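Local coordinates for TBC1 domain family member 22A (PDB 2QFZ), which probably acts as a GTPase-activating protein for Rab family proteins through its TBC domain, at residues A[226-231]-A[291-296]; A[248-253]-A[280-285]. All blocks are in the same frame, centred on the assembly; numbering follows the deposited sequence.

Interaction 1. Residues A[226-231]-A[291-296]; sequences RIDEQV and RWRKEI
Arg-293 reaches across to Asp-228 and holds its carboxylate side-on in a salt bridge, NE giving its hydrogen to OD2 at 3.1 Å and NH2 to OD1 at 3.3 Å. Both oxygens use their syn lone pairs, and the carboxylate and guanidinium planes lie only 15° apart, so the two groups meet almost flat, edge against edge. Arg-293 NH2 also donates to Gln-230 OE1 at 3.0 Å; this oxygen lies in the guanidinium plane, but the amide is turned 59° from it and the nitrogen sits above the carbonyl plane. Nearer the backbone of Arg-293, Val-231 CG2 packs on Arg-293 CB at 3.5 Å and Val-231 CG1 meets Ile-296 CD1 at 4.2 Å. The bend of the arginine chain at chi3 (-41°) turns the NE and NH2 edge of the guanidinium toward the carboxylate. Replacing Arg-293 with an alanine would probably leave the Asp-228 carboxylate without its opposite charge and the Gln-230 amide freer to turn. Asp-228 is itself positioned as N-cap of helix 229-237, its OD1 weakly accepting from Val-231 N at 3.4 Å. The contact thus ties the junction of helices 211-227 and 229-237 to the start of helix 293-298, with Val-290 of helix 276-291 against Asp-228.

Interaction 2. Residues A[248-253]-A[280-285]; sequences RWMNNL and FHLYVC
Within the all-helical Rab-GAP TBC domain, the C-terminal end of helix 242-251 packs against the middle of helix 276-291, and a buried histidine joins the two. His-281 NE2 donates to the backbone carbonyl Trp-249 O at 3.0 Å, with an N-H...O angle of 147°; the oxygen lies close to the imidazole plane, whereas the nitrogen stands above the carbonyl plane. CG of His-281 lies anti to the backbone N (chi1 -176°), which carries the ring out toward helix 242-251. The second ring nitrogen, ND1, is hydrogen-bonded to Tyr-270 OH, so both ring nitrogens of this buried side chain have partners, which should hold the ring's rotation. Met-250 SD comes to the ring edge, 3.6 Å from His-281 CD2, a sulfur-aromatic contact. Beyond the sulfur, Met-250 CE touches Cys-285 SG at 3.9 Å, while helix 211-227 supplies Ile-213 and Val-217 against the same methionine. Cys-285 also faces Trp-249: its SG touches Trp-249 CB at 4.0 Å and lies off the edge of the indole's six-membered ring, and Cys-285 O approaches Trp-249 CZ3 near the ring plane. Leu-253, which leaves the helix with positive phi, covers one face of the imidazole in a CH-pi contact, its CD2 3.7 Å from the His-281 ring centroid and 11° off the normal.

The two contacts lie in one TBC domain, their centres about 17 Å apart and their nearest atoms about 7 Å apart, without touching. Along the chain the order is 226-231, 248-253, 280-285 and 291-296, so the pairing of interaction 2 falls wholly between the two halves of interaction 1. Phe-288, on helix 276-291, meets both Trp-249 and Trp-292 edge-to-face, one residue from a segment of each interaction. Interaction 2 is fully buried near the centre of the chain, whereas interaction 1, about 25 Å from that centre, is partly buried, a salt bridge with apolar contacts beside it. Each holds an earlier helix against a later one, the helices of interaction 2 following 229-237 and preceding 293-298.

Interaction 1. Residues A[226-231]-A[291-296]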
ATOM      1  N   ARG A 226      -3.541   7.393 -24.638  1.00 32.58           N
ATOM      2  CA  ARG A 226      -4.970   7.598 -24.940  1.00 35.30           C
ATOM      3  C   ARG A 226      -5.604   8.767 -24.170  1.00 35.77           C
ATOM      4  O   ARG A 226      -6.465   9.452 -24.711  1.00 36.73           O
ATOM      5  CB  ARG A 226      -5.793   6.317 -24.680  1.00 34.56           C
ATOM      6  CG  ARG A 226      -5.424   5.115 -25.547  1.00 36.98           C
ATOM      7  CD  ARG A 226      -6.304   3.902 -25.214  1.00 39.08           C
ATOM      8  N   ILE A 227      -5.218   9.015 -22.921  1.00 33.40           N
ATOM      9  CA  ILE A 227      -5.917  10.056 -22.166  1.00 33.87           C
ATOM     10  C   ILE A 227      -5.270  11.420 -22.236  1.00 34.75           C
ATOM     11  O   ILE A 227      -5.937  12.434 -21.976  1.00 34.70           O
ATOM     12  CB  ILE A 227      -6.175   9.671 -20.663  1.00 34.82           C
ATOM     13  CG1 ILE A 227      -4.862   9.511 -19.883  1.00 32.21           C
ATOM     14  CG2 ILE A 227      -7.045   8.445 -20.596  1.00 34.92           C
ATOM     15  CD1 ILE A 227      -4.920   9.985 -18.447  1.00 31.11           C
ATOM     16  N   ASP A 228      -3.976  11.449 -22.554  1.00 31.52           N
ATOM     17  CA  ASP A 228      -3.188  12.673 -22.543  1.00 30.54           C
ATOM     18  C   ASP A 228      -2.002  12.519 -23.456  1.00 31.89           C
ATOM     19  O   ASP A 228      -0.855  12.300 -23.032  1.00 28.93           O
ATOM     20  CB  ASP A 228      -2.739  13.009 -21.125  1.00 35.26           C
ATOM     21  CG  ASP A 228      -2.513  14.479 -20.929  1.00 36.72           C
ATOM     22  OD1 ASP A 228      -2.147  15.157 -21.904  1.00 42.80           O
ATOM     23  OD2 ASP A 228      -2.686  14.959 -19.788  1.00 41.16           O
ATOM     24  N   GLU A 229      -2.298  12.623 -24.738  1.00 31.45           N
ATOM     25  CA  GLU A 229      -1.355  12.318 -25.769  1.00 31.85           C
ATOM     26  C   GLU A 229      -0.293  13.395 -25.785  1.00 29.51           C
ATOM     27  O   GLU A 229       0.826  13.135 -26.168  1.00 27.39           O
ATOM     28  CB  GLU A 229      -2.076  12.204 -27.125  1.00 33.83           C
ATOM     29  N   GLN A 230      -0.629  14.598 -25.324  1.00 29.38           N
ATOM     30  CA  GLN A 230       0.352  15.678 -25.250  1.00 29.95           C
ATOM     31  C   GLN A 230       1.451  15.379 -24.202  1.00 27.39           C
ATOM     32  O   GLN A 230       2.645  15.470 -24.506  1.00 28.74           O
ATOM     33  CB  GLN A 230      -0.340  17.009 -24.972  1.00 33.81           C
ATOM     34  CG  GLN A 230       0.517  18.204 -25.266  1.00 38.66           C
ATOM     35  CD  GLN A 230      -0.161  19.528 -24.944  1.00 43.59           C
ATOM     36  OE1 GLN A 230      -1.341  19.583 -24.565  1.00 40.06           O
ATOM     37  NE2 GLN A 230       0.599  20.614 -25.093  1.00 48.15           N
ATOM     38  N   VAL A 231       1.065  14.972 -23.002  1.00 26.96           N
ATOM     39  CA  VAL A 231       2.050  14.494 -22.005  1.00 25.61           C
ATOM     40  C   VAL A 231       2.871  13.289 -22.564  1.00 25.22           C
ATOM     41  O   VAL A 231       4.080  13.283 -22.507  1.00 25.63           O
ATOM     42  CB  VAL A 231       1.367  14.156 -20.652  1.00 24.33           C
ATOM     43  CG1 VAL A 231       2.320  13.399 -19.733  1.00 19.22           C
ATOM     44  CG2 VAL A 231       0.838  15.447 -19.979  1.00 26.06           C
ATOM     45  N   ARG A 291      -1.884  15.020 -13.345  1.00 29.06           N
ATOM     46  CA  ARG A 291      -2.007  16.070 -12.327  1.00 30.04           C
ATOM     47  C   ARG A 291      -0.927  17.156 -12.504  1.00 31.96           C
ATOM     48  O   ARG A 291      -1.208  18.341 -12.315  1.00 31.02           O
ATOM     49  CB  ARG A 291      -1.984  15.454 -10.908  1.00 33.17           C
ATOM     50  CG  ARG A 291      -1.654  16.389  -9.722  1.00 35.28           C
ATOM     51  CD  ARG A 291      -2.811  17.327  -9.308  1.00 38.32           C
ATOM     52  NE  ARG A 291      -2.372  18.229  -8.228  1.00 39.27           N
ATOM     53  CZ  ARG A 291      -1.684  19.368  -8.402  1.00 41.66           C
ATOM     54  NH1 ARG A 291      -1.339  19.786  -9.615  1.00 41.84           N
ATOM     55  NH2 ARG A 291      -1.340  20.105  -7.355  1.00 42.05           N
ATOM     56  N   TRP A 292       0.289  16.779 -12.912  1.00 31.93           N
ATOM     57  CA  TRP A 292       1.344  17.812 -13.148  1.00 31.31           C
ATOM     58  C   TRP A 292       1.639  18.020 -14.603  1.00 26.48           C
ATOM     59  O   TRP A 292       2.772  18.321 -14.982  1.00 29.95           O
ATOM     60  CB  TRP A 292       2.612  17.463 -12.415  1.00 34.89           C
ATOM     61  CG  TRP A 292       2.498  17.718 -10.952  1.00 37.40           C
ATOM     62  CD1 TRP A 292       2.621  18.932 -10.297  1.00 37.24           C
ATOM     63  CD2 TRP A 292       2.227  16.759  -9.960  1.00 34.50           C
ATOM     64  NE1 TRP A 292       2.448  18.765  -8.960  1.00 36.98           N
ATOM     65  CE2 TRP A 292       2.199  17.436  -8.722  1.00 38.37           C
ATOM     66  CE3 TRP A 292       1.988  15.393  -9.993  1.00 34.06           C
ATOM     67  CZ2 TRP A 292       1.963  16.780  -7.536  1.00 36.73           C
ATOM     68  CZ3 TRP A 292       1.763  14.753  -8.833  1.00 36.13           C
ATOM     69  CH2 TRP A 292       1.734  15.442  -7.607  1.00 36.51           C
ATOM     70  N   ARG A 293       0.626  17.878 -15.439  1.00 24.10           N
ATOM     71  CA  ARG A 293       0.837  18.002 -16.836  1.00 27.93           C
ATOM     72  C   ARG A 293       1.477  19.369 -17.179  1.00 30.86           C
ATOM     73  O   ARG A 293       2.321  19.434 -18.071  1.00 30.82           O
ATOM     74  CB  ARG A 293      -0.445  17.747 -17.622  1.00 30.28           C
ATOM     75  CG  ARG A 293      -1.594  18.697 -17.364  1.00 33.17           C
ATOM     76  CD  ARG A 293      -2.799  18.359 -18.273  1.00 35.25           C
ATOM     77  NE  ARG A 293      -2.415  18.019 -19.646  1.00 38.36           N
ATOM     78  CZ  ARG A 293      -2.222  18.888 -20.650  1.00 39.81           C
ATOM     79  NH1 ARG A 293      -2.367  20.207 -20.493  1.00 38.61           N
ATOM     80  NH2 ARG A 293      -1.876  18.420 -21.845  1.00 40.07           N
ATOM     81  N   LYS A 294       1.101  20.427 -16.447  1.00 35.69           N
ATOM     82  CA  LYS A 294       1.590  21.801 -16.685  1.00 33.12           C
ATOM     83  C   LYS A 294       3.090  21.918 -16.453  1.00 31.60           C
ATOM     84  O   LYS A 294       3.823  22.381 -17.320  1.00 31.60           O
ATOM     85  CB  LYS A 294       0.842  22.789 -15.756  1.00 37.73           C
ATOM     86  CG  LYS A 294       1.419  24.242 -15.687  1.00 39.20           C
ATOM     87  N   GLU A 295       3.544  21.497 -15.277  1.00 29.99           N
ATOM     88  CA  GLU A 295       4.965  21.448 -14.976  1.00 27.95           C
ATOM     89  C   GLU A 295       5.794  20.474 -15.873  1.00 26.58           C
ATOM     90  O   GLU A 295       6.949  20.751 -16.138  1.00 29.61           O
ATOM     91  CB  GLU A 295       5.172  21.098 -13.506  1.00 33.95           C
ATOM     92  CG  GLU A 295       4.644  22.147 -12.522  1.00 35.60           C
ATOM     93  CD  GLU A 295       3.241  21.871 -11.974  1.00 40.45           C
ATOM     94  OE1 GLU A 295       2.356  21.380 -12.716  1.00 39.59           O
ATOM     95  OE2 GLU A 295       3.029  22.169 -10.769  1.00 46.13           O
ATOM     96  N   ILE A 296       5.207  19.348 -16.305  1.00 22.91           N
ATOM     97  CA  ILE A 296       5.834  18.405 -17.247  1.00 22.93           C
ATOM     98  C   ILE A 296       6.081  19.049 -18.616  1.00 23.32           C
ATOM     99  O   ILE A 296       7.178  19.029 -19.129  1.00 25.88           O
ATOM    100  CB  ILE A 296       4.957  17.106 -17.465  1.00 21.76           C
ATOM    101  CG1 ILE A 296       4.994  16.195 -16.247  1.00 24.41           C
ATOM    102  CG2 ILE A 296       5.412  16.294 -18.711  1.00 24.42           C
ATOM    103  CD1 ILE A 296       3.920  15.066 -16.280  1.00 20.96           C
TER

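Interaction 2. Residues A[248-253]-A[280-285]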
ATOM      1  N   ARG A 248       9.213   2.438  -9.870  1.00 14.04           N
ATOM      2  CA  ARG A 248       8.997   2.688  -8.436  1.00 19.12           C
ATOM      3  C   ARG A 248       7.522   2.910  -8.053  1.00 15.53           C
ATOM      4  O   ARG A 248       7.091   2.544  -6.980  1.00 18.40           O
ATOM      5  CB  ARG A 248       9.840   3.863  -7.986  1.00 25.51           C
ATOM      6  CG  ARG A 248      10.269   3.759  -6.526  1.00 34.02           C
ATOM      7  CD  ARG A 248      11.353   4.760  -6.213  1.00 34.08           C
ATOM      8  NE  ARG A 248      10.844   6.120  -6.259  1.00 35.31           N
ATOM      9  CZ  ARG A 248      11.612   7.211  -6.194  1.00 36.01           C
ATOM     10  NH1 ARG A 248      12.938   7.116  -6.116  1.00 38.33           N
ATOM     11  NH2 ARG A 248      11.060   8.395  -6.234  1.00 32.46           N
ATOM     12  N   TRP A 249       6.750   3.518  -8.936  1.00 15.70           N
ATOM     13  CA  TRP A 249       5.347   3.782  -8.677  1.00 14.60           C
ATOM     14  C   TRP A 249       4.609   2.424  -8.543  1.00 17.47           C
ATOM     15  O   TRP A 249       3.671   2.324  -7.788  1.00 19.16           O
ATOM     16  CB  TRP A 249       4.704   4.603  -9.844  1.00 12.27           C
ATOM     17  CG  TRP A 249       5.204   6.073 -10.041  1.00 14.01           C
ATOM     18  CD1 TRP A 249       6.278   6.644  -9.478  1.00 15.40           C
ATOM     19  CD2 TRP A 249       4.613   7.088 -10.888  1.00 13.83           C
ATOM     20  NE1 TRP A 249       6.424   7.947  -9.905  1.00 13.53           N
ATOM     21  CE2 TRP A 249       5.400   8.233 -10.775  1.00 14.59           C
ATOM     22  CE3 TRP A 249       3.457   7.135 -11.693  1.00 17.22           C
ATOM     23  CZ2 TRP A 249       5.115   9.405 -11.462  1.00 13.99           C
ATOM     24  CZ3 TRP A 249       3.154   8.320 -12.366  1.00 14.59           C
ATOM     25  CH2 TRP A 249       3.986   9.432 -12.247  1.00 14.54           C
ATOM     26  N   MET A 250       4.996   1.420  -9.334  1.00 16.30           N
ATOM     27  CA  MET A 250       4.327   0.079  -9.303  1.00 19.91           C
ATOM     28  C   MET A 250       4.880  -0.812  -8.197  1.00 18.48           C
ATOM     29  O   MET A 250       4.128  -1.407  -7.460  1.00 18.89           O
ATOM     30  CB  MET A 250       4.504  -0.679 -10.621  1.00 18.09           C
ATOM     31  CG  MET A 250       3.911   0.026 -11.829  1.00 23.27           C
ATOM     32  SD  MET A 250       2.247   0.617 -11.564  1.00 22.24           S
ATOM     33  CE  MET A 250       1.944   1.476 -13.104  1.00 23.57           C
ATOM     34  N   ASN A 251       6.205  -0.873  -8.119  1.00 18.89           N
ATOM     35  CA  ASN A 251       6.967  -1.688  -7.167  1.00 19.17           C
ATOM     36  C   ASN A 251       6.680  -1.353  -5.694  1.00 22.45           C
ATOM     37  O   ASN A 251       6.573  -2.253  -4.841  1.00 19.29           O
ATOM     38  CB  ASN A 251       8.467  -1.490  -7.460  1.00 22.67           C
ATOM     39  CG  ASN A 251       9.339  -2.508  -6.753  1.00 22.63           C
ATOM     40  OD1 ASN A 251       9.283  -3.723  -7.063  1.00 23.11           O
ATOM     41  ND2 ASN A 251      10.160  -2.025  -5.810  1.00 16.62           N
ATOM     42  N   ASN A 252       6.546  -0.050  -5.420  1.00 21.58           N
ATOM     43  CA  ASN A 252       6.314   0.479  -4.078  1.00 24.05           C
ATOM     44  C   ASN A 252       4.879   0.990  -3.849  1.00 20.47           C
ATOM     45  O   ASN A 252       4.607   1.607  -2.805  1.00 22.31           O
ATOM     46  CB  ASN A 252       7.302   1.635  -3.792  1.00 24.25           C
ATOM     47  CG  ASN A 252       8.782   1.168  -3.750  1.00 27.39           C
ATOM     48  OD1 ASN A 252       9.371   0.783  -4.772  1.00 27.22           O
ATOM     49  ND2 ASN A 252       9.381   1.226  -2.563  1.00 24.04           N
ATOM     50  N   LEU A 253       3.999   0.804  -4.848  1.00 20.24           N
ATOM     51  CA  LEU A 253       2.589   1.251  -4.805  1.00 21.46           C
ATOM     52  C   LEU A 253       2.438   2.749  -4.445  1.00 21.90           C
ATOM     53  O   LEU A 253       1.592   3.123  -3.637  1.00 20.39           O
ATOM     54  CB  LEU A 253       1.723   0.379  -3.894  1.00 22.06           C
ATOM     55  CG  LEU A 253       1.487  -1.052  -4.418  1.00 24.57           C
ATOM     56  CD1 LEU A 253       0.630  -1.778  -3.417  1.00 20.02           C
ATOM     57  CD2 LEU A 253       0.820  -1.125  -5.822  1.00 20.40           C
ATOM     58  N   PHE A 280      -7.038  -1.022 -10.325  1.00 28.92           N
ATOM     59  CA  PHE A 280      -7.313   0.403 -10.057  1.00 26.65           C
ATOM     60  C   PHE A 280      -6.039   1.251  -9.895  1.00 22.87           C
ATOM     61  O   PHE A 280      -6.022   2.381 -10.340  1.00 21.56           O
ATOM     62  CB  PHE A 280      -8.232   0.608  -8.865  1.00 23.00           C
ATOM     63  CG  PHE A 280      -8.880   1.963  -8.826  1.00 24.77           C
ATOM     64  CD1 PHE A 280      -9.538   2.475  -9.949  1.00 29.37           C
ATOM     65  CD2 PHE A 280      -8.814   2.747  -7.683  1.00 26.94           C
ATOM     66  CE1 PHE A 280     -10.120   3.740  -9.931  1.00 27.09           C
ATOM     67  CE2 PHE A 280      -9.431   4.012  -7.645  1.00 23.30           C
ATOM     68  CZ  PHE A 280     -10.086   4.490  -8.767  1.00 24.59           C
ATOM     69  N   HIS A 281      -5.003   0.690  -9.266  1.00 21.90           N
ATOM     70  CA  HIS A 281      -3.702   1.342  -9.136  1.00 19.24           C
ATOM     71  C   HIS A 281      -3.173   1.944 -10.424  1.00 20.14           C
ATOM     72  O   HIS A 281      -2.611   3.052 -10.413  1.00 21.31           O
ATOM     73  CB  HIS A 281      -2.640   0.396  -8.505  1.00 19.98           C
ATOM     74  CG  HIS A 281      -1.317   1.058  -8.261  1.00 14.36           C
ATOM     75  ND1 HIS A 281      -1.166   2.091  -7.368  1.00 14.83           N
ATOM     76  CD2 HIS A 281      -0.090   0.844  -8.797  1.00 18.71           C
ATOM     77  CE1 HIS A 281       0.079   2.533  -7.411  1.00 19.25           C
ATOM     78  NE2 HIS A 281       0.758   1.785  -8.262  1.00 17.51           N
ATOM     79  N   LEU A 282      -3.311   1.226 -11.537  1.00 20.66           N
ATOM     80  CA  LEU A 282      -2.920   1.749 -12.848  0.50 19.90           C
ATOM     81  C   LEU A 282      -3.525   3.125 -13.157  1.00 20.79           C
ATOM     82  O   LEU A 282      -2.844   4.009 -13.601  1.00 18.62           O
ATOM     83  CB  LEU A 282      -3.339   0.795 -13.963  0.50 19.96           C
ATOM     84  CG  LEU A 282      -2.800  -0.625 -13.996  0.50 20.01           C
ATOM     85  CD1 LEU A 282      -2.788  -1.114 -15.431  0.50 19.83           C
ATOM     86  CD2 LEU A 282      -1.404  -0.728 -13.393  0.50 21.21           C
ATOM     87  N   TYR A 283      -4.822   3.273 -12.907  1.00 21.53           N
ATOM     88  CA  TYR A 283      -5.556   4.511 -13.184  1.00 20.36           C
ATOM     89  C   TYR A 283      -5.177   5.616 -12.244  1.00 18.20           C
ATOM     90  O   TYR A 283      -5.252   6.746 -12.636  1.00 14.81           O
ATOM     91  CB  TYR A 283      -7.066   4.271 -13.089  1.00 24.33           C
ATOM     92  CG  TYR A 283      -7.502   3.302 -14.115  1.00 23.53           C
ATOM     93  CD1 TYR A 283      -7.725   3.702 -15.441  1.00 27.42           C
ATOM     94  CD2 TYR A 283      -7.641   1.976 -13.803  1.00 28.22           C
ATOM     95  CE1 TYR A 283      -8.095   2.756 -16.438  1.00 25.93           C
ATOM     96  CE2 TYR A 283      -8.013   1.036 -14.783  1.00 32.06           C
ATOM     97  CZ  TYR A 283      -8.233   1.442 -16.082  1.00 28.72           C
ATOM     98  OH  TYR A 283      -8.628   0.508 -17.006  1.00 32.53           O
ATOM     99  N   VAL A 284      -4.825   5.280 -10.994  1.00 15.42           N
ATOM    100  CA  VAL A 284      -4.306   6.254 -10.046  1.00 19.79           C
ATOM    101  C   VAL A 284      -2.944   6.776 -10.536  1.00 19.88           C
ATOM    102  O   VAL A 284      -2.646   7.996 -10.435  1.00 15.77           O
ATOM    103  CB  VAL A 284      -4.236   5.676  -8.582  1.00 21.07           C
ATOM    104  CG1 VAL A 284      -3.533   6.665  -7.619  1.00 22.84           C
ATOM    105  CG2 VAL A 284      -5.639   5.344  -8.084  1.00 22.61           C
ATOM    106  N   CYS A 285      -2.117   5.868 -11.069  1.00 14.48           N
ATOM    107  CA  CYS A 285      -0.832   6.267 -11.629  1.00 16.40           C
ATOM    108  C   CYS A 285      -1.003   7.244 -12.835  1.00 14.53           C
ATOM    109  O   CYS A 285      -0.254   8.206 -12.971  1.00 18.44           O
ATOM    110  CB  CYS A 285       0.007   5.041 -12.012  1.00 17.06           C
ATOM    111  SG  CYS A 285       0.818   4.218 -10.566  1.00 19.52           S
TER